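PDB 4CCL: ribosomal protein uL16 3-hydroxylase from Escherichia coli, which is a growth-regulating, iron-dependent 2-oxoglutarate oxygenase that hydroxylates an arginine of ribosomal protein uL16. Local coordinates for residues V83-H88 and S275-D280; D109-S114 and Y198-R203; D326-P331 and L351-F356; R330-A335 and E345-A350. All coordinates share one frame; numbering follows the deposited sequence.

Contact 1 of 4, residues V83-H88 and S275-D280; sequences VQAVNH and SRHELD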
loop_
_atom_site.group_PDB
_atom_site.type_symbol
_atom_site.label_atom_id
_atom_site.label_comp_id
_atom_site.label_asym_id
_atom_site.label_seq_id
_atom_site.Cartn_x
_atom_site.Cartn_y
_atom_site.Cartn_z
ATOM N N VAL B 83 21.475 17.488 16.886
ATOM C CA VAL B 83 20.074 17.787 17.154
ATOM C C VAL B 83 19.300 18.052 15.864
ATOM O O VAL B 83 19.650 18.942 15.087
ATOM C CB VAL B 83 19.924 18.997 18.092
ATOM C CG1 VAL B 83 18.456 19.361 18.252
ATOM C CG2 VAL B 83 20.558 18.702 19.443
ATOM N N GLN B 84 18.244 17.269 15.651
ATOM C CA GLN B 84 17.418 17.364 14.450
ATOM C C GLN B 84 16.392 18.490 14.536
ATOM O O GLN B 84 15.870 18.780 15.611
ATOM C CB GLN B 84 16.676 16.045 14.223
ATOM C CG GLN B 84 17.575 14.840 14.035
ATOM C CD GLN B 84 18.160 14.761 12.641
ATOM O OE1 GLN B 84 17.571 15.256 11.680
ATOM N NE2 GLN B 84 19.329 14.142 12.523
ATOM N N ALA B 85 16.113 19.109 13.391
ATOM C CA ALA B 85 15.013 20.067 13.239
ATOM C C ALA B 85 14.970 21.180 14.288
ATOM O O ALA B 85 13.932 21.413 14.906
ATOM C CB ALA B 85 13.678 19.329 13.199
ATOM N N VAL B 86 16.095 21.865 14.481
ATOM C CA VAL B 86 16.172 22.947 15.459
ATOM C C VAL B 86 15.242 24.097 15.070
ATOM O O VAL B 86 14.700 24.793 15.934
ATOM C CB VAL B 86 17.623 23.459 15.610
ATOM C CG1 VAL B 86 17.691 24.665 16.541
ATOM C CG2 VAL B 86 18.520 22.350 16.123
ATOM N N ASN B 87 15.024 24.262 13.767
ATOM C CA ASN B 87 14.167 25.331 13.263
ATOM C C ASN B 87 12.729 25.230 13.771
ATOM O O ASN B 87 11.953 26.180 13.661
ATOM C CB ASN B 87 14.192 25.372 11.731
ATOM C CG ASN B 87 13.897 24.024 11.106
ATOM O OD1 ASN B 87 14.539 23.025 11.428
ATOM N ND2 ASN B 87 12.916 23.988 10.214
ATOM N N HIS B 88 12.380 24.072 14.322
ATOM C CA HIS B 88 11.083 23.889 14.958
ATOM C C HIS B 88 11.034 24.603 16.309
ATOM O O HIS B 88 10.076 25.316 16.606
ATOM C CB HIS B 88 10.764 22.399 15.133
ATOM C CG HIS B 88 10.568 21.658 13.843
ATOM N ND1 HIS B 88 10.010 20.403 13.783
ATOM C CD2 HIS B 88 10.863 22.004 12.564
ATOM C CE1 HIS B 88 9.966 20.001 12.523
ATOM N NE2 HIS B 88 10.476 20.952 11.766
ATOM N N SER B 275 5.716 17.194 7.782
ATOM C CA SER B 275 7.126 17.272 8.155
ATOM C C SER B 275 7.671 15.932 8.650
ATOM O O SER B 275 6.974 15.183 9.337
ATOM C CB SER B 275 7.340 18.353 9.218
ATOM O OG SER B 275 8.702 18.434 9.600
ATOM N N ARG B 276 8.921 15.641 8.302
ATOM C CA ARG B 276 9.570 14.400 8.714
ATOM C C ARG B 276 9.925 14.392 10.200
ATOM O O ARG B 276 10.254 13.344 10.757
ATOM C CB ARG B 276 10.822 14.138 7.870
ATOM C CG ARG B 276 10.531 13.674 6.447
ATOM C CD ARG B 276 11.802 13.548 5.609
ATOM N NE ARG B 276 12.687 12.481 6.072
ATOM C CZ ARG B 276 13.789 12.677 6.789
ATOM N NH1 ARG B 276 14.149 13.907 7.133
ATOM N NH2 ARG B 276 14.533 11.645 7.161
ATOM N N HIS B 277 9.859 15.556 10.840
ATOM C CA HIS B 277 10.121 15.651 12.272
ATOM C C HIS B 277 8.935 16.259 13.014
ATOM O O HIS B 277 8.093 16.929 12.416
ATOM C CB HIS B 277 11.383 16.472 12.542
ATOM C CG HIS B 277 12.596 15.972 11.819
ATOM N ND1 HIS B 277 13.087 16.586 10.686
ATOM C CD2 HIS B 277 13.409 14.922 12.064
ATOM C CE1 HIS B 277 14.155 15.932 10.266
ATOM N NE2 HIS B 277 14.375 14.919 11.082
ATOM N N GLU B 278 8.882 16.027 14.322
ATOM C CA GLU B 278 7.781 16.513 15.147
ATOM C C GLU B 278 7.775 18.038 15.256
ATOM O O GLU B 278 8.779 18.654 15.622
ATOM C CB GLU B 278 7.851 15.882 16.540
ATOM C CG GLU B 278 6.734 16.312 17.475
ATOM C CD GLU B 278 6.692 15.496 18.752
ATOM O OE1 GLU B 278 7.621 15.628 19.578
ATOM O OE2 GLU B 278 5.726 14.722 18.930
ATOM N N LEU B 279 6.638 18.637 14.918
ATOM C CA LEU B 279 6.429 20.072 15.089
ATOM C C LEU B 279 6.200 20.414 16.563
ATOM O O LEU B 279 5.832 19.551 17.357
ATOM C CB LEU B 279 5.240 20.559 14.245
ATOM C CG LEU B 279 5.405 20.657 12.720
ATOM C CD1 LEU B 279 6.705 21.363 12.358
ATOM C CD2 LEU B 279 5.308 19.300 12.028
ATOM N N ASP B 280 6.403 21.678 16.921
ATOM C CA ASP B 280 6.113 22.127 18.271
ATOM C C ASP B 280 4.685 22.619 18.198
ATOM O O ASP B 280 4.430 23.694 17.678
ATOM C CB ASP B 280 7.046 23.295 18.622
ATOM C CG ASP B 280 6.832 23.842 20.035
ATOM O OD1 ASP B 280 5.708 23.755 20.573
ATOM O OD2 ASP B 280 7.804 24.377 20.610
HETATM O O HOH W 1 8.903 26.477 19.133
#
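Ser275 meets the imidazole of His88 first, its OG lying 3.5 Å from His88 CE1 near the plane of the ring. Next but one along the chain, His277 sets its CB against the methyl of Ala85, CB to CB 3.7 Å, while its ring leans obliquely toward Gln84; His277 NE2 is 3.3 Å from Gln84 OE1. The other nitrogen of that ring, ND1, bonds to Asp110 on strand 108-116. Glu278 contributes its backbone: His88 ND1 donates to Glu278 O over 2.8 Å at 162°, a bond that stays in the imidazole plane but reaches the oxygen from above its carbonyl plane. With CG anti to its own carbonyl carbon (chi1 -66°), the His88 ring points at the passing chain. Leu279 then puts CD1 over one face, 3.7 Å from the centroid of the His88 ring, as a CH-pi contact, and Ala85 CB covers the opposite face. Were His88 an alanine, Glu278 O would probably lose this donor and a gap would open between Leu279 and Ala85. At Asp280 a water closes the row, donating to His88 O (3.0 Å) and Asp280 OD2 (2.8 Å). This is how an irregular loop docks on a folded core: the link between helices 263-272 and 290-298 is held where strand 79-83 of the JmjC-type sheet gives way to helix 86-89.

Contact 2 of 4, residues D109-S114 and Y198-R203; sequences DDLMIS and YSVGFR. With SO4 (sulfate ion), chain L.
Two neighbouring antiparallel strands of the JmjC (cupin-type) sheet meet here, with Met112 and Ser199 as a hydrogen-bonded pair between the non-hydrogen-bonded pairs Leu111-Val200 and Ile113-Tyr198. Met112 N gives to Ser199 O at 3.0 Å, and Ser199 N returns to Met112 O at 2.9 Å. Farther along, Gly201 spans two residues: Asp109 N donates to Gly201 O, whereas Gly201 N runs almost straight into Asp110 O (2.9 Å, 176°). Two residues facing one are the mark of a beta bulge. The face carrying Leu111, Ile113, Tyr198 and Val200 is apolar where they meet. Leu111 turns CG opposite its backbone N (chi1 -162°), which sets CD2 3.5 Å from Val200 CG2 and CD1 at the edge of the Tyr198 ring; Ile113 lies alongside that tyrosine, CD1 3.7 Å from Tyr198 CE2. The other face holds Met112, a selenomethionine, and Ser199. Close by, Ser114 OG donates to sulfate O1 (2.8 Å), and the same sulfate is hydrogen-bonded to Arg140. Both residues are inferred substrate ligands, so the sulfate probably occupies part of that site. At the far end Arg203 CD passes 3.6 Å from Asp109 OD1, but Arg203 NH1 bonds to Gln274 O, and Asp109 OD2 forms a salt bridge with Arg276. Strand 131-135 flanks residues 198-203 and strand 79-83 flanks residues 109-114, while Thr93 of helix 91-94 packs on Leu111 and Ile113.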
loop_
_atom_site.group_PDB
_atom_site.type_symbol
_atom_site.label_atom_id
_atom_site.label_comp_id
_atom_site.label_asym_id
_atom_site.label_seq_id
_atom_site.Cartn_x
_atom_site.Cartn_y
_atom_site.Cartn_z
ATOM N N ASP B 109 14.029 20.188 3.648
ATOM C CA ASP B 109 13.580 19.374 4.771
ATOM C C ASP B 109 13.549 20.142 6.086
ATOM O O ASP B 109 12.481 20.564 6.528
ATOM C CB ASP B 109 14.461 18.128 4.920
ATOM C CG ASP B 109 13.919 17.148 5.947
ATOM O OD1 ASP B 109 12.721 17.243 6.284
ATOM O OD2 ASP B 109 14.686 16.278 6.411
ATOM N N ASP B 110 14.725 20.357 6.672
ATOM C CA ASP B 110 14.859 20.976 7.991
ATOM C C ASP B 110 16.314 21.342 8.287
ATOM O O ASP B 110 17.207 21.082 7.480
ATOM C CB ASP B 110 14.337 20.040 9.089
ATOM C CG ASP B 110 12.834 20.137 9.280
ATOM O OD1 ASP B 110 12.305 21.268 9.289
ATOM O OD2 ASP B 110 12.180 19.079 9.396
ATOM N N LEU B 111 16.540 21.917 9.466
ATOM C CA LEU B 111 17.862 22.366 9.892
ATOM C C LEU B 111 18.342 21.531 11.078
ATOM O O LEU B 111 17.767 21.609 12.165
ATOM C CB LEU B 111 17.794 23.849 10.288
ATOM C CG LEU B 111 19.042 24.741 10.388
ATOM C CD1 LEU B 111 19.959 24.365 11.536
ATOM C CD2 LEU B 111 19.814 24.734 9.089
HETATM N N MSE B 112 19.400 20.748 10.881
HETATM C CA MSE B 112 19.962 19.992 12.001
HETATM C C MSE B 112 21.311 20.578 12.416
HETATM O O MSE B 112 22.136 20.918 11.571
HETATM C CB MSE B 112 20.058 18.491 11.679
HETATM C CG MSE B 112 21.385 18.012 11.091
HETATM SE SE MSE B 112 22.742 17.568 12.440
HETATM C CE MSE B 112 24.157 17.009 11.227
ATOM N N ILE B 113 21.521 20.718 13.722
ATOM C CA ILE B 113 22.741 21.343 14.229
ATOM C C ILE B 113 23.634 20.333 14.937
ATOM O O ILE B 113 23.148 19.495 15.690
ATOM C CB ILE B 113 22.418 22.490 15.214
ATOM C CG1 ILE B 113 21.534 23.536 14.539
ATOM C CG2 ILE B 113 23.697 23.136 15.740
ATOM C CD1 ILE B 113 21.201 24.720 15.417
ATOM N N SER B 114 24.939 20.411 14.699
ATOM C CA SER B 114 25.874 19.573 15.440
ATOM C C SER B 114 26.922 20.411 16.166
ATOM O O SER B 114 27.491 21.339 15.593
ATOM C CB SER B 114 26.554 18.554 14.520
ATOM O OG SER B 114 27.479 19.180 13.646
ATOM N N TYR B 198 25.683 23.739 10.818
ATOM C CA TYR B 198 24.262 23.841 10.540
ATOM C C TYR B 198 23.970 23.221 9.189
ATOM O O TYR B 198 24.301 23.783 8.150
ATOM C CB TYR B 198 23.833 25.308 10.537
ATOM C CG TYR B 198 24.246 26.057 11.778
ATOM C CD1 TYR B 198 25.533 26.569 11.907
ATOM C CD2 TYR B 198 23.357 26.243 12.827
ATOM C CE1 TYR B 198 25.923 27.246 13.040
ATOM C CE2 TYR B 198 23.736 26.924 13.967
ATOM C CZ TYR B 198 25.021 27.422 14.067
ATOM O OH TYR B 198 25.410 28.097 15.197
ATOM N N SER B 199 23.295 22.081 9.209
ATOM C CA SER B 199 22.980 21.372 7.985
ATOM C C SER B 199 21.556 21.670 7.539
ATOM O O SER B 199 20.589 21.334 8.234
ATOM C CB SER B 199 23.197 19.866 8.165
ATOM O OG SER B 199 24.561 19.580 8.436
ATOM N N VAL B 200 21.442 22.304 6.377
ATOM C CA VAL B 200 20.151 22.519 5.758
ATOM C C VAL B 200 19.977 21.311 4.874
ATOM O O VAL B 200 20.685 21.148 3.872
ATOM C CB VAL B 200 20.150 23.762 4.855
ATOM C CG1 VAL B 200 18.778 23.953 4.217
ATOM C CG2 VAL B 200 20.563 24.998 5.633
ATOM N N GLY B 201 19.034 20.459 5.257
ATOM C CA GLY B 201 18.833 19.196 4.585
ATOM C C GLY B 201 17.718 19.278 3.574
ATOM O O GLY B 201 16.876 20.175 3.626
ATOM N N PHE B 202 17.708 18.323 2.656
ATOM C CA PHE B 202 16.669 18.257 1.642
ATOM C C PHE B 202 16.049 16.869 1.617
ATOM O O PHE B 202 16.590 15.925 2.191
ATOM C CB PHE B 202 17.219 18.655 0.270
ATOM C CG PHE B 202 17.476 20.131 0.131
ATOM C CD1 PHE B 202 18.606 20.705 0.685
ATOM C CD2 PHE B 202 16.578 20.943 -0.542
ATOM C CE1 PHE B 202 18.842 22.057 0.565
ATOM C CE2 PHE B 202 16.809 22.298 -0.666
ATOM C CZ PHE B 202 17.942 22.857 -0.110
ATOM N N ARG B 203 14.896 16.756 0.975
ATOM C CA ARG B 203 14.166 15.502 0.966
ATOM C C ARG B 203 13.595 15.220 -0.412
ATOM O O ARG B 203 12.993 16.092 -1.036
ATOM C CB ARG B 203 13.037 15.548 1.998
ATOM C CG ARG B 203 12.245 16.843 1.963
ATOM C CD ARG B 203 11.192 16.895 3.054
ATOM N NE ARG B 203 10.168 15.871 2.880
ATOM C CZ ARG B 203 9.038 15.823 3.577
ATOM N NH1 ARG B 203 8.783 16.748 4.494
ATOM N NH2 ARG B 203 8.161 14.854 3.354
HETATM S S SO4 L . 27.746 16.760 11.064
HETATM O O1 SO4 L . 27.383 18.175 11.069
HETATM O O2 SO4 L . 27.126 16.093 9.922
HETATM O O3 SO4 L . 29.194 16.623 10.955
HETATM O O4 SO4 L . 27.281 16.151 12.306
HETATM O O HOH W 2 10.323 18.206 6.574
#

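Contact 3 of 4, residues D326-P331 and L351-F356; sequences DSPHRP and LEDPSF. With SO4 (sulfate ion), chain O.
His329 and Asp353 carry the tight part of this contact, through a hydrogen bond from His329 NE2 to Asp353 OD2 of 2.8 Å and 159°. The carboxylate oxygen lies in the plane of the imidazole and takes the proton on its anti lone pair, the one turned away from OD1. Asp353 is also the N-cap of helix 354-365. Its CG stands opposite the backbone N (chi1 -174°), a setting in which OD1 receives Ser355 N (3.0 Å) from above the carboxylate plane while OD2 remains for the histidine. With a leucine at this position, His329 NE2 and Ser355 N would probably lose this acceptor, leaving the imidazole freer to turn. Alongside them sits the buried Phe356, its ring oblique to that of His329 with centroids 5.5 Å apart; Ser327 OG reaches the edge of the phenylalanine at CD1 (3.5 Å). The outer side is looser. Pro328 CG approaches Asp353 OD2 no nearer than 4.4 Å, and the extended Arg330 leaves the contact, NH2 giving a bond to O1 of a sulfate (2.8 Å), probably from the crystallisation liquor. A manganese ion lies about 4 Å from the His329 side chain. The chemistry implies one carboxylate with two duties, capping a helix and fixing an imidazole; its charge would tend to favour a protonated histidine and the manganese probably the reverse, so the charge stays open.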
loop_
_atom_site.group_PDB
_atom_site.type_symbol
_atom_site.label_atom_id
_atom_site.label_comp_id
_atom_site.label_asym_id
_atom_site.label_seq_id
_atom_site.Cartn_x
_atom_site.Cartn_y
_atom_site.Cartn_z
ATOM N N ASP B 326 -8.721 25.214 1.062
ATOM C CA ASP B 326 -9.369 25.575 -0.190
ATOM C C ASP B 326 -10.205 26.827 0.033
ATOM O O ASP B 326 -11.186 26.792 0.776
ATOM C CB ASP B 326 -10.302 24.439 -0.612
ATOM C CG ASP B 326 -10.099 24.010 -2.048
ATOM O OD1 ASP B 326 -8.957 24.114 -2.545
ATOM O OD2 ASP B 326 -11.080 23.555 -2.675
ATOM N N SER B 327 -9.835 27.924 -0.619
ATOM C CA SER B 327 -10.570 29.175 -0.474
ATOM C C SER B 327 -10.668 29.932 -1.797
ATOM O O SER B 327 -9.745 29.893 -2.609
ATOM C CB SER B 327 -9.914 30.057 0.596
ATOM O OG SER B 327 -10.652 31.248 0.806
ATOM N N PRO B 328 -11.799 30.623 -2.015
ATOM C CA PRO B 328 -11.984 31.488 -3.188
ATOM C C PRO B 328 -11.006 32.659 -3.239
ATOM O O PRO B 328 -10.860 33.269 -4.299
ATOM C CB PRO B 328 -13.423 32.000 -3.032
ATOM C CG PRO B 328 -13.773 31.764 -1.602
ATOM C CD PRO B 328 -13.028 30.528 -1.212
ATOM N N HIS B 329 -10.337 32.961 -2.131
ATOM C CA HIS B 329 -9.478 34.134 -2.103
ATOM C C HIS B 329 -8.045 33.675 -2.323
ATOM O O HIS B 329 -7.424 33.065 -1.452
ATOM C CB HIS B 329 -9.588 34.843 -0.749
ATOM C CG HIS B 329 -10.990 34.968 -0.238
ATOM N ND1 HIS B 329 -11.661 36.168 -0.186
ATOM C CD2 HIS B 329 -11.846 34.038 0.257
ATOM C CE1 HIS B 329 -12.872 35.978 0.312
ATOM N NE2 HIS B 329 -13.005 34.690 0.586
ATOM N N ARG B 330 -7.541 33.970 -3.515
ATOM C CA ARG B 330 -6.173 33.635 -3.910
ATOM C C ARG B 330 -5.035 34.430 -3.240
ATOM O O ARG B 330 -4.060 33.829 -2.795
ATOM C CB ARG B 330 -6.023 33.612 -5.436
ATOM C CG ARG B 330 -4.759 32.921 -5.907
ATOM C CD ARG B 330 -4.688 32.853 -7.423
ATOM N NE ARG B 330 -3.317 32.644 -7.880
ATOM C CZ ARG B 330 -2.749 31.452 -8.025
ATOM N NH1 ARG B 330 -3.435 30.349 -7.758
ATOM N NH2 ARG B 330 -1.493 31.364 -8.440
ATOM N N PRO B 331 -5.132 35.776 -3.201
ATOM C CA PRO B 331 -4.050 36.551 -2.575
ATOM C C PRO B 331 -3.767 36.121 -1.137
ATOM O O PRO B 331 -2.610 36.072 -0.712
ATOM C CB PRO B 331 -4.598 37.981 -2.590
ATOM C CG PRO B 331 -5.508 38.018 -3.750
ATOM C CD PRO B 331 -6.151 36.661 -3.798
ATOM N N LEU B 351 -10.623 38.663 5.036
ATOM C CA LEU B 351 -11.096 38.661 6.421
ATOM C C LEU B 351 -12.582 39.004 6.541
ATOM O O LEU B 351 -13.238 38.611 7.507
ATOM C CB LEU B 351 -10.267 39.616 7.286
ATOM C CG LEU B 351 -8.785 39.300 7.504
ATOM C CD1 LEU B 351 -8.148 40.408 8.325
ATOM C CD2 LEU B 351 -8.595 37.946 8.180
ATOM N N GLU B 352 -13.107 39.730 5.558
ATOM C CA GLU B 352 -14.513 40.121 5.558
ATOM C C GLU B 352 -15.419 38.906 5.364
ATOM O O GLU B 352 -16.523 38.855 5.902
ATOM C CB GLU B 352 -14.782 41.172 4.473
ATOM C CG GLU B 352 -13.728 42.277 4.383
ATOM C CD GLU B 352 -13.491 42.992 5.706
ATOM O OE1 GLU B 352 -14.464 43.192 6.463
ATOM O OE2 GLU B 352 -12.330 43.366 5.982
ATOM N N ASP B 353 -14.938 37.931 4.598
ATOM C CA ASP B 353 -15.658 36.683 4.366
ATOM C C ASP B 353 -15.597 35.826 5.625
ATOM O O ASP B 353 -14.518 35.405 6.040
ATOM C CB ASP B 353 -15.038 35.931 3.182
ATOM C CG ASP B 353 -15.826 34.691 2.780
ATOM O OD1 ASP B 353 -16.758 34.292 3.508
ATOM O OD2 ASP B 353 -15.499 34.105 1.726
ATOM N N PRO B 354 -16.765 35.560 6.232
ATOM C CA PRO B 354 -16.860 34.765 7.459
ATOM C C PRO B 354 -16.343 33.340 7.278
ATOM O O PRO B 354 -15.878 32.737 8.244
ATOM C CB PRO B 354 -18.366 34.756 7.751
ATOM C CG PRO B 354 -18.890 35.970 7.068
ATOM C CD PRO B 354 -18.075 36.092 5.821
ATOM N N SER B 355 -16.412 32.813 6.060
ATOM C CA SER B 355 -15.897 31.476 5.784
ATOM C C SER B 355 -14.376 31.440 5.882
ATOM O O SER B 355 -13.810 30.580 6.562
ATOM C CB SER B 355 -16.350 30.991 4.406
ATOM O OG SER B 355 -17.709 30.593 4.428
ATOM N N PHE B 356 -13.719 32.375 5.201
ATOM C CA PHE B 356 -12.267 32.483 5.267
ATOM C C PHE B 356 -11.812 32.739 6.694
ATOM O O PHE B 356 -10.841 32.144 7.156
ATOM C CB PHE B 356 -11.745 33.600 4.358
ATOM C CG PHE B 356 -10.247 33.753 4.396
ATOM C CD1 PHE B 356 -9.444 32.996 3.561
ATOM C CD2 PHE B 356 -9.643 34.643 5.272
ATOM C CE1 PHE B 356 -8.068 33.127 3.593
ATOM C CE2 PHE B 356 -8.267 34.778 5.309
ATOM C CZ PHE B 356 -7.479 34.018 4.470
HETATM S S SO4 O . 0.469 27.990 -9.392
HETATM O O1 SO4 O . -0.014 28.971 -8.425
HETATM O O2 SO4 O . -0.517 26.923 -9.536
HETATM O O3 SO4 O . 0.679 28.636 -10.684
HETATM O O4 SO4 O . 1.731 27.427 -8.922
#

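Contact 4 of 4, residues R330-A335 and E345-A350; sequences RPALDA and ENFGDA. With SO4 (sulfate ion), chain O.
Asn346 rests on Ala335 through its CB, 3.8 Å from the alanine CB, and is the side chain to follow outward. Beyond CB the amide passes beside the alanine: CG stands anti to its own carbonyl carbon (chi1 -46°), which carries the group past the methyl instead of onto it. OD1 then accepts from Thr343 N, just ahead of the segment, and ND2 comes 3.0 Å from Glu345 OE2. Only the root of this residue thus serves the contact, aided by its backbone, whose O lies 3.6 Å from Ala335 CB. One turn back along the helix, Ala332 fills a similar place. Its methyl lies at the edge of the Phe347 ring, near CD1, and meets Ala350 CB at 3.8 Å. Two alanines on one side of the helix let the chains draw close, with Ala332 CA 4.6 Å from Phe347 CA. A single water bridges the backbones, donating to Phe347 O (3.0 Å) and accepting a weak bond from Ala332 N, which sits in the first helical turn, where no earlier carbonyl of the helix is available to it. The partner chain bends at once: a type II' turn from Phe347 to Ala350, with Gly348 at positive phi, ends helix 344-347 and brings Ala350 back to the interface. Phe356 of helix 354-365 covers both Ala332 and Ala350. Helices 330-338, 344-347 and 354-365 thus follow in succession, the first packed on the second and on the turn after it, as fits the ROXA-like winged-helix (helix-turn-helix) family of this region.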
loop_
_atom_site.group_PDB
_atom_site.type_symbol
_atom_site.label_atom_id
_atom_site.label_comp_id
_atom_site.label_asym_id
_atom_site.label_seq_id
_atom_site.Cartn_x
_atom_site.Cartn_y
_atom_site.Cartn_z
ATOM N N ARG B 330 -7.541 33.970 -3.515
ATOM C CA ARG B 330 -6.173 33.635 -3.910
ATOM C C ARG B 330 -5.035 34.430 -3.240
ATOM O O ARG B 330 -4.060 33.829 -2.795
ATOM C CB ARG B 330 -6.023 33.612 -5.436
ATOM C CG ARG B 330 -4.759 32.921 -5.907
ATOM C CD ARG B 330 -4.688 32.853 -7.423
ATOM N NE ARG B 330 -3.317 32.644 -7.880
ATOM C CZ ARG B 330 -2.749 31.452 -8.025
ATOM N NH1 ARG B 330 -3.435 30.349 -7.758
ATOM N NH2 ARG B 330 -1.493 31.364 -8.440
ATOM N N PRO B 331 -5.132 35.776 -3.201
ATOM C CA PRO B 331 -4.050 36.551 -2.575
ATOM C C PRO B 331 -3.767 36.121 -1.137
ATOM O O PRO B 331 -2.610 36.072 -0.712
ATOM C CB PRO B 331 -4.598 37.981 -2.590
ATOM C CG PRO B 331 -5.508 38.018 -3.750
ATOM C CD PRO B 331 -6.151 36.661 -3.798
ATOM N N ALA B 332 -4.828 35.801 -0.407
ATOM C CA ALA B 332 -4.715 35.366 0.978
ATOM C C ALA B 332 -3.978 34.035 1.087
ATOM O O ALA B 332 -3.068 33.882 1.907
ATOM C CB ALA B 332 -6.088 35.259 1.599
ATOM N N LEU B 333 -4.378 33.074 0.261
ATOM C CA LEU B 333 -3.753 31.756 0.263
ATOM C C LEU B 333 -2.282 31.847 -0.122
ATOM O O LEU B 333 -1.434 31.181 0.474
ATOM C CB LEU B 333 -4.478 30.795 -0.680
ATOM C CG LEU B 333 -5.918 30.403 -0.342
ATOM C CD1 LEU B 333 -6.297 29.115 -1.064
ATOM C CD2 LEU B 333 -6.115 30.263 1.158
ATOM N N ASP B 334 -1.991 32.674 -1.123
ATOM C CA ASP B 334 -0.617 32.924 -1.544
ATOM C C ASP B 334 0.191 33.540 -0.409
ATOM O O ASP B 334 1.365 33.215 -0.218
ATOM C CB ASP B 334 -0.589 33.843 -2.764
ATOM C CG ASP B 334 -0.883 33.107 -4.053
ATOM O OD1 ASP B 334 -0.388 31.973 -4.215
ATOM O OD2 ASP B 334 -1.612 33.663 -4.901
ATOM N N ALA B 335 -0.452 34.430 0.340
ATOM C CA ALA B 335 0.170 35.040 1.506
ATOM C C ALA B 335 0.490 33.986 2.565
ATOM O O ALA B 335 1.537 34.041 3.211
ATOM C CB ALA B 335 -0.737 36.117 2.082
ATOM N N GLU B 345 -2.830 43.408 5.744
ATOM C CA GLU B 345 -2.612 43.830 4.363
ATOM C C GLU B 345 -2.490 42.628 3.430
ATOM O O GLU B 345 -3.018 42.630 2.316
ATOM C CB GLU B 345 -1.349 44.693 4.273
ATOM C CG GLU B 345 -0.803 44.861 2.864
ATOM C CD GLU B 345 0.639 44.404 2.739
ATOM O OE1 GLU B 345 1.478 44.835 3.559
ATOM O OE2 GLU B 345 0.931 43.607 1.822
ATOM N N ASN B 346 -1.796 41.599 3.902
ATOM C CA ASN B 346 -1.581 40.392 3.117
ATOM C C ASN B 346 -2.873 39.617 2.887
ATOM O O ASN B 346 -3.000 38.883 1.908
ATOM C CB ASN B 346 -0.542 39.502 3.799
ATOM C CG ASN B 346 0.673 40.282 4.268
ATOM O OD1 ASN B 346 1.106 40.150 5.413
ATOM N ND2 ASN B 346 1.223 41.106 3.384
ATOM N N PHE B 347 -3.824 39.773 3.803
ATOM C CA PHE B 347 -5.121 39.114 3.684
ATOM C C PHE B 347 -6.064 39.841 2.726
ATOM O O PHE B 347 -6.857 39.212 2.027
ATOM C CB PHE B 347 -5.770 38.935 5.057
ATOM C CG PHE B 347 -5.064 37.938 5.933
ATOM C CD1 PHE B 347 -5.091 36.587 5.625
ATOM C CD2 PHE B 347 -4.360 38.350 7.052
ATOM C CE1 PHE B 347 -4.438 35.666 6.422
ATOM C CE2 PHE B 347 -3.706 37.435 7.852
ATOM C CZ PHE B 347 -3.745 36.092 7.537
ATOM N N GLY B 348 -5.969 41.165 2.690
ATOM C CA GLY B 348 -6.826 41.966 1.836
ATOM C C GLY B 348 -8.279 41.920 2.268
ATOM O O GLY B 348 -8.595 42.195 3.422
ATOM N N ASP B 349 -9.162 41.574 1.337
ATOM C CA ASP B 349 -10.598 41.546 1.602
ATOM C C ASP B 349 -11.072 40.209 2.172
ATOM O O ASP B 349 -12.250 40.050 2.487
ATOM C CB ASP B 349 -11.380 41.865 0.324
ATOM C CG ASP B 349 -11.177 43.294 -0.143
ATOM O OD1 ASP B 349 -10.965 44.177 0.716
ATOM O OD2 ASP B 349 -11.232 43.535 -1.369
ATOM N N ALA B 350 -10.154 39.257 2.305
ATOM C CA ALA B 350 -10.498 37.898 2.724
ATOM C C ALA B 350 -11.106 37.819 4.127
ATOM O O ALA B 350 -11.999 37.005 4.376
ATOM C CB ALA B 350 -9.282 36.989 2.615
HETATM S S SO4 O . 0.469 27.990 -9.392
HETATM O O1 SO4 O . -0.014 28.971 -8.425
HETATM O O2 SO4 O . -0.517 26.923 -9.536
HETATM O O3 SO4 O . 0.679 28.636 -10.684
HETATM O O4 SO4 O . 1.731 27.427 -8.922
HETATM O O HOH W 3 -7.280 37.529 -0.417
#

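Overall arrangement
The four contacts fall into two groups. Contacts 1 and 2, centres 10 Å apart, share the sheet region: contact 2 is buried and relies on a backbone ladder with apolar side chains, whereas the partly buried contact 1 fastens a loop to it by histidines, and Arg276 joins the two through a salt bridge to Asp109. Contacts 3 and 4, centres 8 Å apart, lie some 28 to 34 Å from the first group, centre to centre, and share helix 330-338. Phe356 of contact 3 packs on Ala332 and Ala350 of contact 4. The buried contacts differ, strand hydrogen bonds joining contact 2 and methyl packing contact 4, while surface contact 3 rests on a histidine-carboxylate bond.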